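Local coordinates for protein 2,3-dihydroxybenzoate-AMP ligase (Bacillus subtilis, PDB 1MDF) that belongs to the ANL superfamily of AMP-binding enzymes, built from a large N-terminal part and a smaller C-terminal domain, at residues G24-D29 with P177-S182; G39-I44 with W51-L56; L140-Q145 with A160-P165; A459-P464 with A524-I529. One frame throughout, in Å; residues are numbered along the deposited sequence.

How the contacts relate
Contacts 1 and 3 lie near the surface, while contacts 2 and 4 are largely buried. Contacts 1 and 2 serve the two ends of helix 27-38: residues 24-29 cap its start, and residues 39-44 carry the chain from its end into strand 42-46. Their centres are about 21 Å apart on the same side of the chain's centre. Contact 3 lies on another sheet, that of strands 154-157 and 164-165, and contact 4 is in the C-terminal domain, its centre about 47 Å from that of contact 2. Chemistry follows place: contact 1 is small van der Waals packing beside a capping box, contact 2 backbone hydrogen bonding, contact 3 salt bridges, and contact 4 mainly apolar packing of helix on strand.

Contact 1 of 4, residues G24-D29 with P177-S182; sequences GETFGD and PEVKSS
The capped start of helix 27-38 lies against the loop that leads into strand 184-189, with Thr26 facing Val179 and Ser181. The touching is done by the methyl of Thr26: CG2 sits 2.9 Å from Val179 O, a tight approach, and 3.6 Å from Val179 CG1. The same methyl lies 3.5 Å from Ser181 N, so it packs on the loop backbone as much as on a side chain. One residue before Thr26, Glu25 N has Ser181 CB 3.4 Å away, while Ser181 OG comes to 3.0 Å from Gly24 CA. That hydroxyl bonds to Asp205, whose carboxylate also takes the backbone N-H of Gly24 and so ties both segments to helix 204-217. Thr26 can offer its methyl to the loop because its OG1 is turned between backbone N and carbonyl carbon (chi1 65°), where it accepts from Asp29 N at 3.0 Å. In return, Thr26 N gives a short, nearly straight bond to Asp29 OD2 (2.5 Å, 177°), on the anti side of the carboxylate but tilted out of its plane. The bond from Asp29 N holds Thr26 OG1 in this rotation, and together with the return bond it makes a capping box, with Thr26 as N-cap.

Contact 2 of 4, residues G39-I44 with W51-L56; sequences GDRIAI and WSYREL
Gly39 meets the start of helix 53-70 with its carbonyl: O accepts from Arg54 N at 3.0 Å. Positive phi here turns the chain out of helix 27-38, and the Arg54 side chain, bent at chi2 and chi3, curls back so that its guanidinium lies against Gly39 CA. Asp40 brings OD2 up to the CB of Ser52, the N-cap residue whose OG accepts from Glu55 N. Arg41 O is used more heavily. Tyr53 N reaches it at 3.0 Å, almost in line with the carbonyl, while Ser52 CA adds a CH...O contact of 3.1 Å and the edge of the Tyr53 ring lies alongside; the far end of Arg41 turns to Gly250 O. Ile42 pairs with Ser52 as a non-hydrogen-bonded antiparallel pair. Then the register slips: Ala43 N (2.9 Å) and Ile44 N (3.2 Å) both donate to Trp51 O, which two N-H groups thereby grip. Ala43 also drops its methyl over the face of Tyr53, CB standing 3.4 Å from the ring centroid and only 15° off the normal, a CH-pi contact. That ring is anchored at its far end by a hydrogen bond from OH to Gly251 O. Ile44 closes the pairing, its O accepting from Trp51 N at 3.1 Å, and its CD1 packs on Trp51 CE3 and, 4.1 Å away, on Leu56 CD2. The whole is a beta hairpin with a classic bulge, leading straight into a capped helix at one edge of the large mixed sheet.

Contact 3 of 4, residues L140-Q145 with A160-P165; sequences LARQVQ and AEEFLP
Arg142 of helix 137-146 reaches across to Glu161 and Glu162, and the three form a salt-bridge network against a type II' beta turn running from Ala160 to Phe163, the turn in the connection from strand 154-157 to its parallel neighbour 164-165. Among the charged bonds, Glu162 grips the guanidinium with both oxygens: OE2 takes NE at 2.7 Å, on the syn side but tilted out of both planes, and OE1 takes NH2 at 2.5 Å, a length too short to be taken literally. The two flat groups are turned 60° against each other, so this fork is twisted rather than coplanar. Glu161 comes from across, its carboxylate at 81° to the guanidinium; OE1 lies in the guanidinium plane and accepts from NH2 at 2.7 Å, although NH2 approaches it from above the carboxylate plane. Arg138 NE also bridges to this oxygen, and water 1 donates to it at 2.5 Å while accepting only weakly from Arg142 NH1. With so many donors at hand, Glu161 is probably favoured in its charged form. The apolar part is Phe163. Its CE1 stands over the centre of one guanidinium face, 4.1 Å above the plane, while Glu162 CG covers one face of the ring. Arg142, extended from CG to NE, lays CG at the ring edge, 3.9 Å from Phe163 CZ, and Ala141 CB touches the same CZ. The remaining contact sets a polar atom against the ring's C-H edge: Gln145, whose NE2 is bonded to Leu151 O, turns its OE1 there, in the ring plane and 3.7 Å from Phe163 CE2.

Contact 4 of 4, residues A459-P464 with A524-I529; sequences AMVSMP and ALREAI
Val461 and Arg526 meet where helix 522-533 lies across strand 455-465, the short segments running at 46° with axes 7.7 Å apart. Most of the packing is apolar. At one end Ala459 CB touches the tip of Leu525, CD1, at 3.7 Å. In the middle Val461 CG1 reaches Ile529 CG2 at 4.1 Å, and at the other end Met463 lays both CB and SD on Ile529 CG1, SD at 3.6 Å. Ile529 gets there with CG1 anti to its backbone N (chi1 -179°), which leaves CG2 turned to the carbonyl of Ser462. A second kind of contact uses the aliphatic stem of an arginine. Val461 CG2 presses on Arg526 CG at only 3.2 Å; the chi1 of Val461, 105°, lies off any staggered position, and the same methyl sits at the edge of the guanidinium. Ser462 OG lies 3.5 Å from Arg526 CD, a van der Waals contact with the aliphatic stem. The guanidinium itself goes on to a salt bridge with Asp431. No hydrogen bond joins 459-464 to 524-529; the joint is van der Waals packing, mostly of side chains: a helix packed on the three-stranded mixed sheet of the small alpha/beta C-terminal domain found in ANL enzymes.

Contact 1 of 4, residues G24-D29 with P177-S182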
# COMPACT_ATOMS: atom_id res chain seq x y z
N GLY A 24 17.25 17.63 0.16
CA GLY A 24 18.57 17.33 -0.37
C GLY A 24 19.38 16.24 0.32
O GLY A 24 20.61 16.27 0.27
N GLU A 25 18.71 15.28 0.95
CA GLU A 25 19.39 14.16 1.62
C GLU A 25 18.85 12.86 1.04
O GLU A 25 17.66 12.76 0.74
CB GLU A 25 19.12 14.18 3.14
CG GLU A 25 17.84 13.42 3.55
CD GLU A 25 17.17 13.98 4.80
OE1 GLU A 25 17.72 13.80 5.92
OE2 GLU A 25 16.09 14.60 4.66
N THR A 26 19.71 11.86 0.90
CA THR A 26 19.31 10.55 0.38
C THR A 26 18.95 9.58 1.50
O THR A 26 19.10 9.90 2.68
CB THR A 26 20.43 9.89 -0.42
OG1 THR A 26 21.52 9.60 0.46
CG2 THR A 26 20.92 10.81 -1.53
N PHE A 27 18.48 8.39 1.13
CA PHE A 27 18.17 7.37 2.14
C PHE A 27 19.47 6.93 2.80
O PHE A 27 19.50 6.60 3.98
CB PHE A 27 17.46 6.17 1.51
CG PHE A 27 16.00 6.40 1.26
CD1 PHE A 27 15.55 6.75 -0.01
CD2 PHE A 27 15.08 6.31 2.30
CE1 PHE A 27 14.21 7.02 -0.23
CE2 PHE A 27 13.74 6.57 2.10
CZ PHE A 27 13.30 6.93 0.83
N GLY A 28 20.54 6.93 2.02
CA GLY A 28 21.84 6.57 2.56
C GLY A 28 22.23 7.59 3.61
O GLY A 28 22.85 7.25 4.62
N ASP A 29 21.87 8.85 3.36
CA ASP A 29 22.18 9.94 4.29
C ASP A 29 21.31 9.79 5.54
O ASP A 29 21.78 9.99 6.67
CB ASP A 29 21.90 11.33 3.67
CG ASP A 29 22.69 11.59 2.39
OD1 ASP A 29 23.86 11.15 2.31
OD2 ASP A 29 22.15 12.24 1.48
N PRO A 177 29.84 5.34 -5.34
CA PRO A 177 29.61 6.54 -6.14
C PRO A 177 28.63 7.52 -5.49
O PRO A 177 27.87 7.15 -4.61
CB PRO A 177 29.06 5.99 -7.46
CG PRO A 177 29.69 4.64 -7.55
CD PRO A 177 29.55 4.13 -6.14
N GLU A 178 28.66 8.77 -5.95
CA GLU A 178 27.78 9.81 -5.43
C GLU A 178 26.31 9.45 -5.66
O GLU A 178 25.96 8.91 -6.71
CB GLU A 178 28.13 11.15 -6.10
CG GLU A 178 27.22 12.33 -5.74
CD GLU A 178 27.72 13.66 -6.31
OE1 GLU A 178 28.05 13.73 -7.52
OE2 GLU A 178 27.78 14.64 -5.54
N VAL A 179 25.46 9.73 -4.68
CA VAL A 179 24.04 9.47 -4.81
C VAL A 179 23.26 10.75 -4.49
O VAL A 179 23.22 11.19 -3.33
CB VAL A 179 23.57 8.33 -3.86
CG1 VAL A 179 22.05 8.28 -3.83
CG2 VAL A 179 24.12 7.01 -4.35
N LYS A 180 22.66 11.34 -5.51
CA LYS A 180 21.90 12.59 -5.35
C LYS A 180 20.48 12.39 -4.85
O LYS A 180 19.78 11.50 -5.32
CB LYS A 180 21.83 13.34 -6.68
CG LYS A 180 23.16 13.80 -7.23
CD LYS A 180 22.99 14.26 -8.67
CE LYS A 180 24.26 14.90 -9.20
NZ LYS A 180 24.04 15.49 -10.55
N SER A 181 20.06 13.22 -3.91
CA SER A 181 18.70 13.13 -3.38
C SER A 181 17.71 13.37 -4.52
O SER A 181 16.53 13.03 -4.41
CB SER A 181 18.49 14.16 -2.27
OG SER A 181 18.59 15.49 -2.77
N SER A 182 18.19 13.93 -5.62
CA SER A 182 17.35 14.20 -6.77
C SER A 182 17.23 12.98 -7.69
O SER A 182 16.38 12.95 -8.59
CB SER A 182 17.89 15.38 -7.57
OG SER A 182 19.16 15.08 -8.15

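Contact 2 of 4, residues G39-I44 with W51-L56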
# COMPACT_ATOMS: atom_id res chain seq x y z
N GLY A 39 22.52 5.24 17.38
CA GLY A 39 23.39 4.13 17.70
C GLY A 39 22.77 2.78 18.05
O GLY A 39 22.23 2.09 17.18
N ASP A 40 22.85 2.41 19.33
CA ASP A 40 22.36 1.11 19.79
C ASP A 40 20.86 0.94 19.97
O ASP A 40 20.41 -0.14 20.34
CB ASP A 40 23.05 0.70 21.09
CG ASP A 40 23.05 -0.81 21.31
OD1 ASP A 40 23.16 -1.28 22.46
OD2 ASP A 40 22.94 -1.54 20.30
N ARG A 41 20.08 1.98 19.72
CA ARG A 41 18.64 1.89 19.86
C ARG A 41 18.10 0.83 18.90
O ARG A 41 18.55 0.74 17.76
CB ARG A 41 18.02 3.25 19.56
CG ARG A 41 16.52 3.32 19.81
CD ARG A 41 15.94 4.62 19.26
NE ARG A 41 16.66 5.77 19.78
CZ ARG A 41 16.34 7.04 19.51
NH1 ARG A 41 15.31 7.31 18.73
NH2 ARG A 41 17.05 8.03 20.04
N ILE A 42 17.15 0.02 19.36
CA ILE A 42 16.56 -1.01 18.49
C ILE A 42 15.72 -0.39 17.38
O ILE A 42 14.73 0.33 17.64
CB ILE A 42 15.65 -1.98 19.26
CG1 ILE A 42 16.49 -2.83 20.23
CG2 ILE A 42 14.90 -2.88 18.26
CD1 ILE A 42 17.62 -3.55 19.55
N ALA A 43 16.10 -0.69 16.15
CA ALA A 43 15.41 -0.16 14.99
C ALA A 43 14.39 -1.15 14.44
O ALA A 43 13.27 -0.78 14.12
CB ALA A 43 16.44 0.18 13.91
N ILE A 44 14.79 -2.41 14.35
CA ILE A 44 13.93 -3.45 13.82
C ILE A 44 13.83 -4.64 14.77
O ILE A 44 14.85 -5.09 15.30
CB ILE A 44 14.51 -3.94 12.47
CG1 ILE A 44 14.63 -2.76 11.52
CG2 ILE A 44 13.64 -5.03 11.87
CD1 ILE A 44 15.52 -3.05 10.34
N TRP A 51 17.84 -5.56 15.72
CA TRP A 51 18.89 -4.87 14.96
C TRP A 51 18.90 -3.37 15.32
O TRP A 51 17.95 -2.65 14.99
CB TRP A 51 18.64 -5.00 13.45
CG TRP A 51 19.08 -6.28 12.81
CD1 TRP A 51 19.55 -7.40 13.43
CD2 TRP A 51 19.10 -6.56 11.41
NE1 TRP A 51 19.86 -8.36 12.51
CE2 TRP A 51 19.59 -7.87 11.26
CE3 TRP A 51 18.76 -5.82 10.27
CZ2 TRP A 51 19.75 -8.47 10.01
CZ3 TRP A 51 18.91 -6.42 9.02
CH2 TRP A 51 19.40 -7.73 8.90
N SER A 52 19.95 -2.91 15.98
CA SER A 52 20.06 -1.49 16.32
C SER A 52 20.27 -0.70 15.03
O SER A 52 20.73 -1.25 14.04
CB SER A 52 21.26 -1.24 17.23
OG SER A 52 22.46 -1.43 16.51
N TYR A 53 19.94 0.59 15.05
CA TYR A 53 20.13 1.44 13.88
C TYR A 53 21.58 1.35 13.40
O TYR A 53 21.83 1.27 12.20
CB TYR A 53 19.80 2.90 14.19
CG TYR A 53 18.33 3.22 14.22
CD1 TYR A 53 17.55 2.96 15.35
CD2 TYR A 53 17.71 3.78 13.11
CE1 TYR A 53 16.20 3.25 15.37
CE2 TYR A 53 16.35 4.08 13.12
CZ TYR A 53 15.60 3.81 14.25
OH TYR A 53 14.27 4.11 14.28
N ARG A 54 22.52 1.36 14.33
CA ARG A 54 23.95 1.29 14.01
C ARG A 54 24.26 -0.02 13.27
O ARG A 54 25.09 -0.05 12.36
CB ARG A 54 24.76 1.36 15.31
CG ARG A 54 26.28 1.35 15.14
CD ARG A 54 26.87 2.74 15.01
NE ARG A 54 26.66 3.54 16.21
CZ ARG A 54 26.94 4.83 16.31
NH1 ARG A 54 27.45 5.48 15.27
NH2 ARG A 54 26.67 5.49 17.43
N GLU A 55 23.59 -1.09 13.66
CA GLU A 55 23.79 -2.39 13.03
C GLU A 55 23.25 -2.42 11.60
O GLU A 55 23.85 -3.03 10.71
CB GLU A 55 23.10 -3.47 13.86
CG GLU A 55 22.97 -4.79 13.15
CD GLU A 55 22.65 -5.93 14.08
OE1 GLU A 55 22.30 -5.66 15.26
OE2 GLU A 55 22.74 -7.10 13.64
N LEU A 56 22.11 -1.76 11.40
CA LEU A 56 21.48 -1.70 10.09
C LEU A 56 22.41 -0.93 9.17
O LEU A 56 22.77 -1.40 8.08
CB LEU A 56 20.12 -0.99 10.19
CG LEU A 56 19.39 -0.69 8.87
CD1 LEU A 56 19.18 -1.97 8.07
CD2 LEU A 56 18.07 -0.01 9.17

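Contact 3 of 4, residues L140-Q145 with A160-P165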
# COMPACT_ATOMS: atom_id res chain seq x y z
N LEU A 140 10.09 -20.66 -7.88
CA LEU A 140 9.45 -19.61 -8.67
C LEU A 140 10.55 -18.93 -9.48
O LEU A 140 10.35 -18.54 -10.63
CB LEU A 140 8.79 -18.57 -7.74
CG LEU A 140 8.50 -17.16 -8.29
CD1 LEU A 140 7.64 -17.24 -9.54
CD2 LEU A 140 7.81 -16.35 -7.21
N ALA A 141 11.73 -18.80 -8.86
CA ALA A 141 12.88 -18.18 -9.51
C ALA A 141 13.34 -19.03 -10.69
O ALA A 141 13.76 -18.50 -11.72
CB ALA A 141 14.01 -18.03 -8.50
N ARG A 142 13.28 -20.35 -10.56
CA ARG A 142 13.67 -21.21 -11.67
C ARG A 142 12.69 -21.01 -12.81
O ARG A 142 13.08 -20.98 -13.97
CB ARG A 142 13.72 -22.68 -11.25
CG ARG A 142 14.82 -22.97 -10.23
CD ARG A 142 15.03 -24.44 -9.99
NE ARG A 142 15.86 -24.64 -8.82
CZ ARG A 142 15.47 -24.38 -7.57
NH1 ARG A 142 14.25 -23.92 -7.36
NH2 ARG A 142 16.29 -24.56 -6.55
N GLN A 143 11.41 -20.84 -12.49
CA GLN A 143 10.39 -20.64 -13.52
C GLN A 143 10.64 -19.33 -14.25
O GLN A 143 10.36 -19.21 -15.43
CB GLN A 143 9.00 -20.60 -12.91
CG GLN A 143 8.68 -21.77 -12.03
CD GLN A 143 7.26 -21.74 -11.55
OE1 GLN A 143 6.34 -22.06 -12.30
NE2 GLN A 143 7.05 -21.34 -10.30
N VAL A 144 11.16 -18.35 -13.52
CA VAL A 144 11.45 -17.06 -14.12
C VAL A 144 12.62 -17.15 -15.10
O VAL A 144 12.53 -16.64 -16.21
CB VAL A 144 11.78 -15.99 -13.04
CG1 VAL A 144 12.33 -14.73 -13.68
CG2 VAL A 144 10.52 -15.67 -12.25
N GLN A 145 13.69 -17.82 -14.68
CA GLN A 145 14.87 -17.97 -15.52
C GLN A 145 14.58 -18.70 -16.82
O GLN A 145 15.06 -18.30 -17.89
CB GLN A 145 15.99 -18.70 -14.78
CG GLN A 145 16.55 -17.94 -13.59
CD GLN A 145 17.95 -18.40 -13.20
OE1 GLN A 145 18.17 -19.57 -12.88
NE2 GLN A 145 18.90 -17.48 -13.23
N ALA A 160 20.02 -20.72 -0.12
CA ALA A 160 20.18 -20.42 -1.53
C ALA A 160 20.13 -21.59 -2.50
O ALA A 160 19.79 -21.41 -3.67
CB ALA A 160 21.48 -19.66 -1.73
N GLU A 161 20.47 -22.78 -2.03
CA GLU A 161 20.50 -23.96 -2.90
C GLU A 161 21.50 -23.66 -4.02
O GLU A 161 22.68 -23.45 -3.75
CB GLU A 161 19.11 -24.27 -3.47
CG GLU A 161 18.15 -24.86 -2.44
CD GLU A 161 16.82 -25.34 -3.03
OE1 GLU A 161 16.20 -24.60 -3.82
OE2 GLU A 161 16.39 -26.47 -2.67
N GLU A 162 21.04 -23.60 -5.27
CA GLU A 162 21.96 -23.33 -6.37
C GLU A 162 22.16 -21.84 -6.61
O GLU A 162 22.92 -21.45 -7.49
CB GLU A 162 21.45 -23.96 -7.66
CG GLU A 162 20.24 -23.23 -8.21
CD GLU A 162 19.03 -24.12 -8.31
OE1 GLU A 162 18.67 -24.75 -7.29
OE2 GLU A 162 18.44 -24.19 -9.41
N PHE A 163 21.46 -21.00 -5.85
CA PHE A 163 21.58 -19.57 -6.06
C PHE A 163 22.61 -18.87 -5.20
O PHE A 163 23.38 -19.50 -4.49
CB PHE A 163 20.21 -18.92 -5.90
CG PHE A 163 19.21 -19.39 -6.90
CD1 PHE A 163 18.10 -20.13 -6.51
CD2 PHE A 163 19.42 -19.17 -8.26
CE1 PHE A 163 17.22 -20.63 -7.45
CE2 PHE A 163 18.54 -19.67 -9.21
CZ PHE A 163 17.44 -20.40 -8.80
N LEU A 164 22.62 -17.54 -5.31
CA LEU A 164 23.55 -16.71 -4.56
C LEU A 164 23.01 -16.34 -3.19
O LEU A 164 22.08 -15.55 -3.08
CB LEU A 164 23.84 -15.42 -5.33
CG LEU A 164 24.51 -15.44 -6.71
CD1 LEU A 164 24.46 -14.05 -7.32
CD2 LEU A 164 25.95 -15.91 -6.59
N PRO A 165 23.60 -16.90 -2.12
CA PRO A 165 23.22 -16.65 -0.72
C PRO A 165 23.44 -15.19 -0.32
O PRO A 165 24.58 -14.73 -0.23
CB PRO A 165 24.15 -17.58 0.05
CG PRO A 165 24.37 -18.70 -0.89
CD PRO A 165 24.58 -17.99 -2.19
O HOH W 1 13.73 -24.93 -4.25

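Contact 4 of 4, residues A459-P464 with A524-I529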
# COMPACT_ATOMS: atom_id res chain seq x y z
N ALA A 459 -18.94 -7.23 -0.53
CA ALA A 459 -18.30 -6.52 -1.64
C ALA A 459 -19.19 -6.63 -2.88
O ALA A 459 -19.35 -7.72 -3.45
CB ALA A 459 -16.92 -7.11 -1.92
N MET A 460 -19.79 -5.51 -3.27
CA MET A 460 -20.68 -5.49 -4.43
C MET A 460 -19.93 -5.12 -5.70
O MET A 460 -19.13 -4.18 -5.72
CB MET A 460 -21.84 -4.52 -4.19
CG MET A 460 -22.89 -4.54 -5.29
SD MET A 460 -24.37 -3.61 -4.84
CE MET A 460 -23.74 -1.97 -4.84
N VAL A 461 -20.21 -5.86 -6.77
CA VAL A 461 -19.53 -5.63 -8.04
C VAL A 461 -20.51 -5.64 -9.22
O VAL A 461 -21.71 -5.86 -9.05
CB VAL A 461 -18.42 -6.70 -8.21
CG1 VAL A 461 -18.82 -7.76 -9.21
CG2 VAL A 461 -17.12 -6.02 -8.58
N SER A 462 -20.00 -5.39 -10.41
CA SER A 462 -20.86 -5.36 -11.58
C SER A 462 -20.80 -6.62 -12.41
O SER A 462 -19.78 -7.31 -12.46
CB SER A 462 -20.48 -4.18 -12.47
OG SER A 462 -19.27 -4.44 -13.15
N MET A 463 -21.92 -6.92 -13.06
CA MET A 463 -22.05 -8.07 -13.95
C MET A 463 -22.73 -7.61 -15.25
O MET A 463 -23.62 -6.75 -15.24
CB MET A 463 -22.83 -9.22 -13.30
CG MET A 463 -24.08 -8.84 -12.52
SD MET A 463 -24.95 -10.32 -11.90
CE MET A 463 -26.67 -9.75 -11.92
N PRO A 464 -22.30 -8.17 -16.39
CA PRO A 464 -22.88 -7.79 -17.69
C PRO A 464 -24.38 -8.00 -17.77
O PRO A 464 -24.92 -8.96 -17.24
CB PRO A 464 -22.13 -8.69 -18.67
CG PRO A 464 -20.81 -8.92 -17.99
CD PRO A 464 -21.25 -9.18 -16.56
N ALA A 524 -11.43 -9.52 -9.74
CA ALA A 524 -11.55 -10.97 -9.66
C ALA A 524 -13.01 -11.32 -9.41
O ALA A 524 -13.56 -12.21 -10.06
CB ALA A 524 -10.67 -11.52 -8.54
N LEU A 525 -13.62 -10.62 -8.47
CA LEU A 525 -15.03 -10.86 -8.18
C LEU A 525 -15.84 -10.65 -9.46
O LEU A 525 -16.74 -11.43 -9.74
CB LEU A 525 -15.53 -9.92 -7.07
CG LEU A 525 -15.00 -10.16 -5.65
CD1 LEU A 525 -15.45 -9.03 -4.73
CD2 LEU A 525 -15.51 -11.50 -5.14
N ARG A 526 -15.53 -9.61 -10.23
CA ARG A 526 -16.26 -9.38 -11.48
C ARG A 526 -16.09 -10.59 -12.38
O ARG A 526 -17.05 -11.06 -12.99
CB ARG A 526 -15.76 -8.12 -12.21
CG ARG A 526 -16.25 -6.82 -11.58
CD ARG A 526 -16.08 -5.64 -12.51
NE ARG A 526 -14.68 -5.26 -12.72
CZ ARG A 526 -13.93 -4.66 -11.81
NH1 ARG A 526 -14.42 -4.37 -10.61
NH2 ARG A 526 -12.67 -4.33 -12.10
N GLU A 527 -14.86 -11.09 -12.45
CA GLU A 527 -14.56 -12.25 -13.26
C GLU A 527 -15.29 -13.49 -12.75
O GLU A 527 -15.59 -14.40 -13.52
CB GLU A 527 -13.06 -12.52 -13.27
CG GLU A 527 -12.24 -11.51 -14.04
CD GLU A 527 -10.79 -11.95 -14.18
OE1 GLU A 527 -10.57 -13.13 -14.56
OE2 GLU A 527 -9.88 -11.13 -13.93
N ALA A 528 -15.56 -13.52 -11.45
CA ALA A 528 -16.23 -14.64 -10.80
C ALA A 528 -17.70 -14.74 -11.18
O ALA A 528 -18.20 -15.82 -11.51
CB ALA A 528 -16.09 -14.52 -9.28
N ILE A 529 -18.39 -13.60 -11.11
CA ILE A 529 -19.81 -13.53 -11.45
C ILE A 529 -19.95 -13.67 -12.97
O ILE A 529 -20.87 -14.33 -13.47
CB ILE A 529 -20.41 -12.18 -10.98
CG1 ILE A 529 -21.90 -12.12 -11.32
CG2 ILE A 529 -19.63 -11.03 -11.60
CD1 ILE A 529 -22.72 -13.21 -10.65